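Local coordinates for protein splicing factor U2AF 35 kDa subunit (Homo sapiens, PDB 1JMT) that pairs with the large U2AF subunit and helps select the 3' splice site of pre-mRNA, this chain being its RRM domain with the partner's peptide bound, at residues I4-I9 with Q96-E101; G52-M57 with V71-R76. The protein carries 1 engineered substitution. All blocks are in the same frame, centred on the assembly; numbering follows the deposited sequence.

Overall arrangement
Both contacts belong to one antiparallel sheet, the five-stranded sheet of this RRM, and strands 3-11 and 68-75, one from each contact, are neighbours in it: Leu6 N probably bonds Val71 O at 2.8 Å and Ile4 N probably bonds Val73 O. The two centres lie about 14 Å apart. Contact 1 joins the central strand 3-11 to strand 96-102 by backbone bonds, with a small apolar patch of Leu6, Ile98 and Ala100 beside them, and on the strand 96-102 side reaches the bound peptide. Contact 2 pairs strand 68-75 with strand 54-59, outermost within this chain. Its Val73 and Phe75 are buried like Ile4 and Leu6 of contact 1, but its glutamates, Lys74 and Arg76 make salt bridges at the surface.

Contact 1 of 2, residues I4-I9 with Q96-E101; sequences IALLNI and QPIHAE
Leu6 reaches across to strand 96-102 with one branch: its CD2 lies 3.9 Å from Ala100 CB and 4.0 Å from Ile98 CG2. CG stands beside the backbone N (chi1 -57°), and from there the branch crosses the Ile98 side chain at a slant. Ile98 CG2, anti to the backbone N, is the methyl turned to Leu6, while Ile98 CG1 is 4.4 Å from Ile9 CD1, a looser contact. Leu7 leans over the backbone of His99, Leu7 CG 3.6 Å from His99 O, and its CD1 meets Glu101 OE1 at 3.8 Å, the two side chains crossing obliquely. Two good backbone bonds hold the strands, Ala5 N to Glu101 O (2.7 Å) and Leu7 N to His99 O (3.0 Å, 169° at the hydrogen); the return bond from Glu101 N to Ala5 O is weak. Past Leu7 the strands part, and a water bridges Leu7 O and His99 N. Strand 68-75 flanks strand 3-11 on its other edge, with Ile9 packing on Val71. Helix 78-88 covers Ile4 and Ile98 through Leu88; a basic side chain of the bound peptide donates to Ile98 O, a polar one hydrogen-bonds His99 NE2, and Phe93 of strand 92-93 packs against Ile9 and Ile98.

Contact 2 of 2, residues G52-M57 with V71-R76; sequences GEVEEM and VYVKFR
A classic beta bulge interrupts the hairpin of strands 54-59 and 68-75, with Glu55 and Glu56 both set against Lys74. Lys74 O takes two backbone donors, Glu55 N at 2.7 Å and, on a lone pair in the carbonyl plane, Glu56 N at 3.2 Å; Lys74 N returns a nearly straight bond to Glu56 O (171°). The extended Lys74 chain runs alongside both glutamates, pointing the same way, and its NZ forms a salt bridge with Glu55 OE2 at 3.5 Å and a long one with Glu56 OE2. Beyond the bulge Arg76 lies beside Glu53, CG anti to the backbone N in each, and Arg76 NH1 makes a salt bridge to Glu53 OE1 at 3.0 Å from above the carboxylate plane, the two flat groups 82° apart. On the face opposite Glu56 and Lys74 lie Met57 and Val73, side by side, Met57 CG 3.9 Å from Val73 CG2. The Val54 and Val73 side chains cross at about a right angle, Val54 CG2 to Val73 CG1 3.8 Å. The Phe75 ring has Val73 CG1 over one face, offset toward the rim, while Gly52 O lies near its plane at the edge, 3.7 Å from Phe75 CE2. Helix 22-51 packs on Val54 and Met57, helix 78-88 on Phe75: apolar residues turned to two helices are typical of the RRM's alpha/beta sandwich.

Contact 1 of 2, residues I4-I9 with Q96-E101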
ATOM      1  N   ILE A   4       1.277  -9.088  -6.850  1.00 39.44           N
ATOM      2  CA  ILE A   4       2.198  -7.972  -6.680  1.00 32.17           C
ATOM      3  C   ILE A   4       2.292  -7.683  -5.180  1.00 31.56           C
ATOM      4  O   ILE A   4       1.401  -8.051  -4.415  1.00 32.87           O
ATOM      5  CB  ILE A   4       1.701  -6.691  -7.396  1.00 33.64           C
ATOM      6  CG1 ILE A   4       0.489  -6.101  -6.661  1.00 31.76           C
ATOM      7  CG2 ILE A   4       1.331  -7.014  -8.838  1.00 32.26           C
ATOM      8  CD1 ILE A   4       0.069  -4.730  -7.183  1.00 29.83           C
ATOM      9  N   ALA A   5       3.377  -7.040  -4.768  1.00 31.38           N
ATOM     10  CA  ALA A   5       3.579  -6.685  -3.370  1.00 29.52           C
ATOM     11  C   ALA A   5       3.903  -5.206  -3.250  1.00 28.06           C
ATOM     12  O   ALA A   5       4.745  -4.693  -3.982  1.00 28.65           O
ATOM     13  CB  ALA A   5       4.723  -7.503  -2.780  1.00 28.14           C
ATOM     14  N   LEU A   6       3.219  -4.524  -2.337  1.00 26.97           N
ATOM     15  CA  LEU A   6       3.465  -3.111  -2.082  1.00 27.60           C
ATOM     16  C   LEU A   6       4.188  -3.152  -0.738  1.00 33.59           C
ATOM     17  O   LEU A   6       3.587  -3.421   0.305  1.00 31.95           O
ATOM     18  CB  LEU A   6       2.143  -2.350  -2.002  1.00 31.57           C
ATOM     19  CG  LEU A   6       1.269  -2.495  -3.257  1.00 33.56           C
ATOM     20  CD1 LEU A   6       0.018  -1.651  -3.092  1.00 37.13           C
ATOM     21  CD2 LEU A   6       2.046  -2.053  -4.497  1.00 38.40           C
ATOM     22  N   LEU A   7       5.494  -2.912  -0.787  1.00 29.90           N
ATOM     23  CA  LEU A   7       6.353  -3.005   0.384  1.00 34.16           C
ATOM     24  C   LEU A   7       6.241  -1.927   1.449  1.00 34.83           C
ATOM     25  O   LEU A   7       6.376  -0.730   1.175  1.00 36.26           O
ATOM     26  CB  LEU A   7       7.811  -3.135  -0.073  1.00 33.91           C
ATOM     27  CG  LEU A   7       8.013  -4.236  -1.127  1.00 40.88           C
ATOM     28  CD1 LEU A   7       9.452  -4.242  -1.609  1.00 40.47           C
ATOM     29  CD2 LEU A   7       7.638  -5.591  -0.537  1.00 40.26           C
ATOM     30  N   ASN A   8       5.987  -2.387   2.670  1.00 31.58           N
ATOM     31  CA  ASN A   8       5.869  -1.537   3.840  1.00 40.26           C
ATOM     32  C   ASN A   8       4.981  -0.329   3.601  1.00 40.57           C
ATOM     33  O   ASN A   8       5.218   0.745   4.143  1.00 43.18           O
ATOM     34  CB  ASN A   8       7.258  -1.072   4.278  1.00 41.02           C
ATOM     35  CG  ASN A   8       8.136  -2.215   4.762  1.00 42.84           C
ATOM     36  OD1 ASN A   8       9.317  -2.018   5.031  1.00 52.94           O
ATOM     37  ND2 ASN A   8       7.562  -3.411   4.880  1.00 47.12           N
ATOM     38  N   ILE A   9       3.946  -0.507   2.797  1.00 40.75           N
ATOM     39  CA  ILE A   9       3.054   0.599   2.505  1.00 41.01           C
ATOM     40  C   ILE A   9       2.101   0.901   3.670  1.00 43.13           C
ATOM     41  O   ILE A   9       1.692   2.043   3.856  1.00 44.31           O
ATOM     42  CB  ILE A   9       2.252   0.316   1.221  1.00 38.89           C
ATOM     43  CG1 ILE A   9       1.617   1.616   0.714  1.00 38.36           C
ATOM     44  CG2 ILE A   9       1.217  -0.780   1.489  1.00 28.56           C
ATOM     45  CD1 ILE A   9       1.081   1.522  -0.695  1.00 31.31           C
ATOM     46  N   GLN A  96       4.916   9.076   0.597  1.00 33.02           N
ATOM     47  CA  GLN A  96       6.062   8.212   0.332  1.00 29.59           C
ATOM     48  C   GLN A  96       5.929   7.626  -1.059  1.00 26.30           C
ATOM     49  O   GLN A  96       4.829   7.482  -1.577  1.00 28.97           O
ATOM     50  CB  GLN A  96       6.123   7.058   1.330  1.00 25.16           C
ATOM     51  CG  GLN A  96       6.375   7.443   2.769  1.00 33.51           C
ATOM     52  CD  GLN A  96       7.712   8.127   2.958  1.00 41.23           C
ATOM     53  OE1 GLN A  96       8.721   7.732   2.367  1.00 38.89           O
ATOM     54  NE2 GLN A  96       7.730   9.156   3.794  1.00 43.23           N
ATOM     55  N   PRO A  97       7.056   7.311  -1.703  1.00 28.21           N
ATOM     56  CA  PRO A  97       6.942   6.730  -3.040  1.00 30.27           C
ATOM     57  C   PRO A  97       6.524   5.273  -2.816  1.00 27.34           C
ATOM     58  O   PRO A  97       6.821   4.705  -1.768  1.00 26.26           O
ATOM     59  CB  PRO A  97       8.361   6.836  -3.572  1.00 29.16           C
ATOM     60  CG  PRO A  97       9.177   6.590  -2.332  1.00 30.00           C
ATOM     61  CD  PRO A  97       8.467   7.451  -1.305  1.00 27.18           C
ATOM     62  N   ILE A  98       5.822   4.676  -3.768  1.00 32.08           N
ATOM     63  CA  ILE A  98       5.425   3.281  -3.611  1.00 29.74           C
ATOM     64  C   ILE A  98       6.574   2.406  -4.073  1.00 31.86           C
ATOM     65  O   ILE A  98       7.312   2.777  -4.986  1.00 29.27           O
ATOM     66  CB  ILE A  98       4.207   2.931  -4.479  1.00 29.85           C
ATOM     67  CG1 ILE A  98       2.979   3.688  -3.975  1.00 33.80           C
ATOM     68  CG2 ILE A  98       3.984   1.404  -4.482  1.00 27.15           C
ATOM     69  CD1 ILE A  98       1.735   3.515  -4.842  1.00 33.67           C
ATOM     70  N   HIS A  99       6.732   1.254  -3.431  1.00 33.59           N
ATOM     71  CA  HIS A  99       7.763   0.286  -3.811  1.00 34.02           C
ATOM     72  C   HIS A  99       6.988  -0.973  -4.196  1.00 29.89           C
ATOM     73  O   HIS A  99       6.642  -1.783  -3.336  1.00 28.28           O
ATOM     74  CB  HIS A  99       8.693   0.005  -2.628  1.00 34.27           C
ATOM     75  CG  HIS A  99       9.667   1.107  -2.348  1.00 45.34           C
ATOM     76  ND1 HIS A  99      10.878   1.218  -3.004  1.00 49.53           N
ATOM     77  CD2 HIS A  99       9.608   2.155  -1.495  1.00 41.84           C
ATOM     78  CE1 HIS A  99      11.519   2.283  -2.561  1.00 49.38           C
ATOM     79  NE2 HIS A  99      10.771   2.870  -1.644  1.00 46.84           N
ATOM     80  N   ALA A 100       6.682  -1.099  -5.484  1.00 30.07           N
ATOM     81  CA  ALA A 100       5.915  -2.225  -6.000  1.00 33.02           C
ATOM     82  C   ALA A 100       6.840  -3.291  -6.558  1.00 38.08           C
ATOM     83  O   ALA A 100       7.940  -2.993  -7.019  1.00 38.41           O
ATOM     84  CB  ALA A 100       4.956  -1.756  -7.068  1.00 27.23           C
ATOM     85  N   GLU A 101       6.372  -4.532  -6.551  1.00 40.84           N
ATOM     86  CA  GLU A 101       7.197  -5.636  -7.005  1.00 46.94           C
ATOM     87  C   GLU A 101       6.380  -6.903  -7.254  1.00 45.41           C
ATOM     88  O   GLU A 101       5.516  -7.261  -6.456  1.00 44.74           O
ATOM     89  CB  GLU A 101       8.249  -5.865  -5.920  1.00 51.71           C
ATOM     90  CG  GLU A 101       9.112  -7.088  -6.009  1.00 62.81           C
ATOM     91  CD  GLU A 101      10.024  -7.190  -4.795  1.00 67.37           C
ATOM     92  OE1 GLU A 101      10.813  -6.248  -4.565  1.00 72.07           O
ATOM     93  OE2 GLU A 101       9.945  -8.198  -4.064  1.00 69.66           O
TER
HETATM   94  O   HOH W   1       5.264   0.829  -0.952  1.00 34.28           O

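Contact 2 of 2, residues G52-M57 with V71-R76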
ATOM      1  N   GLY A  52      -7.183  -3.429 -12.613  1.00 43.23           N
ATOM      2  CA  GLY A  52      -7.841  -4.658 -13.005  1.00 40.64           C
ATOM      3  C   GLY A  52      -8.510  -5.432 -11.894  1.00 44.79           C
ATOM      4  O   GLY A  52      -8.460  -5.055 -10.720  1.00 43.70           O
ATOM      5  N   GLU A  53      -9.133  -6.536 -12.282  1.00 42.07           N
ATOM      6  CA  GLU A  53      -9.856  -7.395 -11.361  1.00 41.58           C
ATOM      7  C   GLU A  53      -8.973  -8.055 -10.310  1.00 37.95           C
ATOM      8  O   GLU A  53      -7.982  -8.714 -10.625  1.00 36.30           O
ATOM      9  CB  GLU A  53     -10.622  -8.458 -12.157  1.00 45.08           C
ATOM     10  CG  GLU A  53     -11.426  -9.432 -11.319  1.00 56.68           C
ATOM     11  CD  GLU A  53     -12.475 -10.165 -12.138  1.00 61.53           C
ATOM     12  OE1 GLU A  53     -12.953 -11.225 -11.678  1.00 62.20           O
ATOM     13  OE2 GLU A  53     -12.828  -9.674 -13.234  1.00 60.99           O
ATOM     14  N   VAL A  54      -9.344  -7.867  -9.048  1.00 33.36           N
ATOM     15  CA  VAL A  54      -8.591  -8.454  -7.953  1.00 36.13           C
ATOM     16  C   VAL A  54      -9.210  -9.780  -7.506  1.00 37.10           C
ATOM     17  O   VAL A  54     -10.400  -9.863  -7.211  1.00 37.50           O
ATOM     18  CB  VAL A  54      -8.528  -7.502  -6.750  1.00 35.99           C
ATOM     19  CG1 VAL A  54      -7.867  -8.200  -5.573  1.00 31.12           C
ATOM     20  CG2 VAL A  54      -7.746  -6.241  -7.127  1.00 35.44           C
ATOM     21  N   GLU A  55      -8.383 -10.812  -7.460  1.00 33.81           N
ATOM     22  CA  GLU A  55      -8.820 -12.135  -7.045  1.00 42.83           C
ATOM     23  C   GLU A  55      -8.733 -12.225  -5.526  1.00 42.33           C
ATOM     24  O   GLU A  55      -9.684 -12.620  -4.857  1.00 44.82           O
ATOM     25  CB  GLU A  55      -7.916 -13.176  -7.694  1.00 43.04           C
ATOM     26  CG  GLU A  55      -8.348 -14.611  -7.533  1.00 54.93           C
ATOM     27  CD  GLU A  55      -7.645 -15.501  -8.534  1.00 53.13           C
ATOM     28  OE1 GLU A  55      -7.864 -15.295  -9.747  1.00 55.92           O
ATOM     29  OE2 GLU A  55      -6.870 -16.389  -8.116  1.00 59.98           O
ATOM     30  N   GLU A  56      -7.582 -11.836  -4.990  1.00 40.73           N
ATOM     31  CA  GLU A  56      -7.340 -11.858  -3.551  1.00 40.43           C
ATOM     32  C   GLU A  56      -6.448 -10.693  -3.161  1.00 36.01           C
ATOM     33  O   GLU A  56      -5.602 -10.264  -3.943  1.00 31.14           O
ATOM     34  CB  GLU A  56      -6.610 -13.133  -3.135  1.00 42.56           C
ATOM     35  CG  GLU A  56      -7.400 -14.407  -3.193  1.00 56.40           C
ATOM     36  CD  GLU A  56      -6.548 -15.583  -2.776  1.00 61.55           C
ATOM     37  OE1 GLU A  56      -6.180 -15.657  -1.580  1.00 59.31           O
ATOM     38  OE2 GLU A  56      -6.229 -16.422  -3.646  1.00 70.51           O
ATOM     39  N   MET A  57      -6.629 -10.204  -1.941  1.00 33.08           N
ATOM     40  CA  MET A  57      -5.816  -9.116  -1.432  1.00 37.64           C
ATOM     41  C   MET A  57      -5.715  -9.206   0.080  1.00 34.04           C
ATOM     42  O   MET A  57      -6.666  -9.597   0.755  1.00 37.50           O
ATOM     43  CB  MET A  57      -6.402  -7.756  -1.815  1.00 34.84           C
ATOM     44  CG  MET A  57      -5.554  -6.598  -1.323  1.00 37.04           C
ATOM     45  SD  MET A  57      -6.208  -4.968  -1.736  1.00 37.89           S
ATOM     46  CE  MET A  57      -5.932  -4.108  -0.200  1.00 30.78           C
ATOM     47  N   VAL A  71       1.410  -5.119   1.450  1.00 28.23           N
ATOM     48  CA  VAL A  71       0.111  -5.371   0.879  1.00 31.07           C
ATOM     49  C   VAL A  71       0.370  -6.319  -0.281  1.00 28.64           C
ATOM     50  O   VAL A  71       1.331  -6.139  -1.031  1.00 26.90           O
ATOM     51  CB  VAL A  71      -0.551  -4.077   0.360  1.00 30.63           C
ATOM     52  CG1 VAL A  71      -1.732  -4.423  -0.573  1.00 27.46           C
ATOM     53  CG2 VAL A  71      -1.047  -3.263   1.541  1.00 28.34           C
ATOM     54  N   TYR A  72      -0.453  -7.352  -0.397  1.00 29.98           N
ATOM     55  CA  TYR A  72      -0.326  -8.288  -1.501  1.00 28.25           C
ATOM     56  C   TYR A  72      -1.640  -8.274  -2.237  1.00 24.90           C
ATOM     57  O   TYR A  72      -2.698  -8.349  -1.624  1.00 28.95           O
ATOM     58  CB  TYR A  72      -0.020  -9.699  -1.013  1.00 29.23           C
ATOM     59  CG  TYR A  72       1.360  -9.831  -0.440  1.00 37.18           C
ATOM     60  CD1 TYR A  72       1.596  -9.586   0.908  1.00 30.72           C
ATOM     61  CD2 TYR A  72       2.444 -10.158  -1.257  1.00 36.13           C
ATOM     62  CE1 TYR A  72       2.874  -9.663   1.435  1.00 37.11           C
ATOM     63  CE2 TYR A  72       3.733 -10.235  -0.739  1.00 38.30           C
ATOM     64  CZ  TYR A  72       3.938  -9.986   0.607  1.00 36.98           C
ATOM     65  OH  TYR A  72       5.203 -10.052   1.136  1.00 47.12           O
ATOM     66  N   VAL A  73      -1.563  -8.159  -3.556  1.00 31.29           N
ATOM     67  CA  VAL A  73      -2.747  -8.123  -4.393  1.00 33.61           C
ATOM     68  C   VAL A  73      -2.612  -9.164  -5.492  1.00 33.41           C
ATOM     69  O   VAL A  73      -1.673  -9.124  -6.279  1.00 34.43           O
ATOM     70  CB  VAL A  73      -2.915  -6.739  -5.048  1.00 31.97           C
ATOM     71  CG1 VAL A  73      -4.206  -6.693  -5.862  1.00 28.06           C
ATOM     72  CG2 VAL A  73      -2.891  -5.662  -3.983  1.00 32.33           C
ATOM     73  N   LYS A  74      -3.543 -10.105  -5.541  1.00 34.67           N
ATOM     74  CA  LYS A  74      -3.491 -11.125  -6.573  1.00 35.25           C
ATOM     75  C   LYS A  74      -4.525 -10.745  -7.618  1.00 35.33           C
ATOM     76  O   LYS A  74      -5.731 -10.783  -7.355  1.00 33.24           O
ATOM     77  CB  LYS A  74      -3.804 -12.510  -5.989  1.00 34.78           C
ATOM     78  CG  LYS A  74      -3.631 -13.655  -6.995  1.00 46.74           C
ATOM     79  CD  LYS A  74      -4.003 -14.989  -6.374  1.00 48.89           C
ATOM     80  CE  LYS A  74      -3.654 -16.149  -7.289  1.00 63.15           C
ATOM     81  NZ  LYS A  74      -3.919 -17.459  -6.625  1.00 67.84           N
ATOM     82  N   PHE A  75      -4.047 -10.335  -8.787  1.00 32.37           N
ATOM     83  CA  PHE A  75      -4.934  -9.958  -9.872  1.00 37.40           C
ATOM     84  C   PHE A  75      -5.350 -11.214 -10.620  1.00 43.15           C
ATOM     85  O   PHE A  75      -4.606 -12.197 -10.672  1.00 45.13           O
ATOM     86  CB  PHE A  75      -4.241  -8.997 -10.845  1.00 36.41           C
ATOM     87  CG  PHE A  75      -4.028  -7.611 -10.292  1.00 37.16           C
ATOM     88  CD1 PHE A  75      -2.827  -7.266  -9.677  1.00 35.01           C
ATOM     89  CD2 PHE A  75      -5.038  -6.654 -10.377  1.00 33.15           C
ATOM     90  CE1 PHE A  75      -2.637  -5.981  -9.155  1.00 36.92           C
ATOM     91  CE2 PHE A  75      -4.856  -5.369  -9.856  1.00 31.53           C
ATOM     92  CZ  PHE A  75      -3.652  -5.036  -9.244  1.00 30.12           C
ATOM     93  N   ARG A  76      -6.545 -11.182 -11.194  1.00 47.77           N
ATOM     94  CA  ARG A  76      -7.036 -12.321 -11.949  1.00 54.40           C
ATOM     95  C   ARG A  76      -6.167 -12.526 -13.188  1.00 57.04           C
ATOM     96  O   ARG A  76      -5.983 -13.650 -13.649  1.00 59.02           O
ATOM     97  CB  ARG A  76      -8.485 -12.081 -12.363  1.00 53.44           C
ATOM     98  CG  ARG A  76      -9.094 -13.219 -13.153  1.00 65.28           C
ATOM     99  CD  ARG A  76     -10.588 -13.016 -13.330  1.00 67.44           C
ATOM    100  NE  ARG A  76     -11.202 -14.127 -14.045  1.00 69.37           N
ATOM    101  CZ  ARG A  76     -12.512 -14.287 -14.189  1.00 71.73           C
ATOM    102  NH1 ARG A  76     -13.352 -13.404 -13.664  1.00 66.47           N
ATOM    103  NH2 ARG A  76     -12.981 -15.331 -14.861  1.00 76.01           N
TER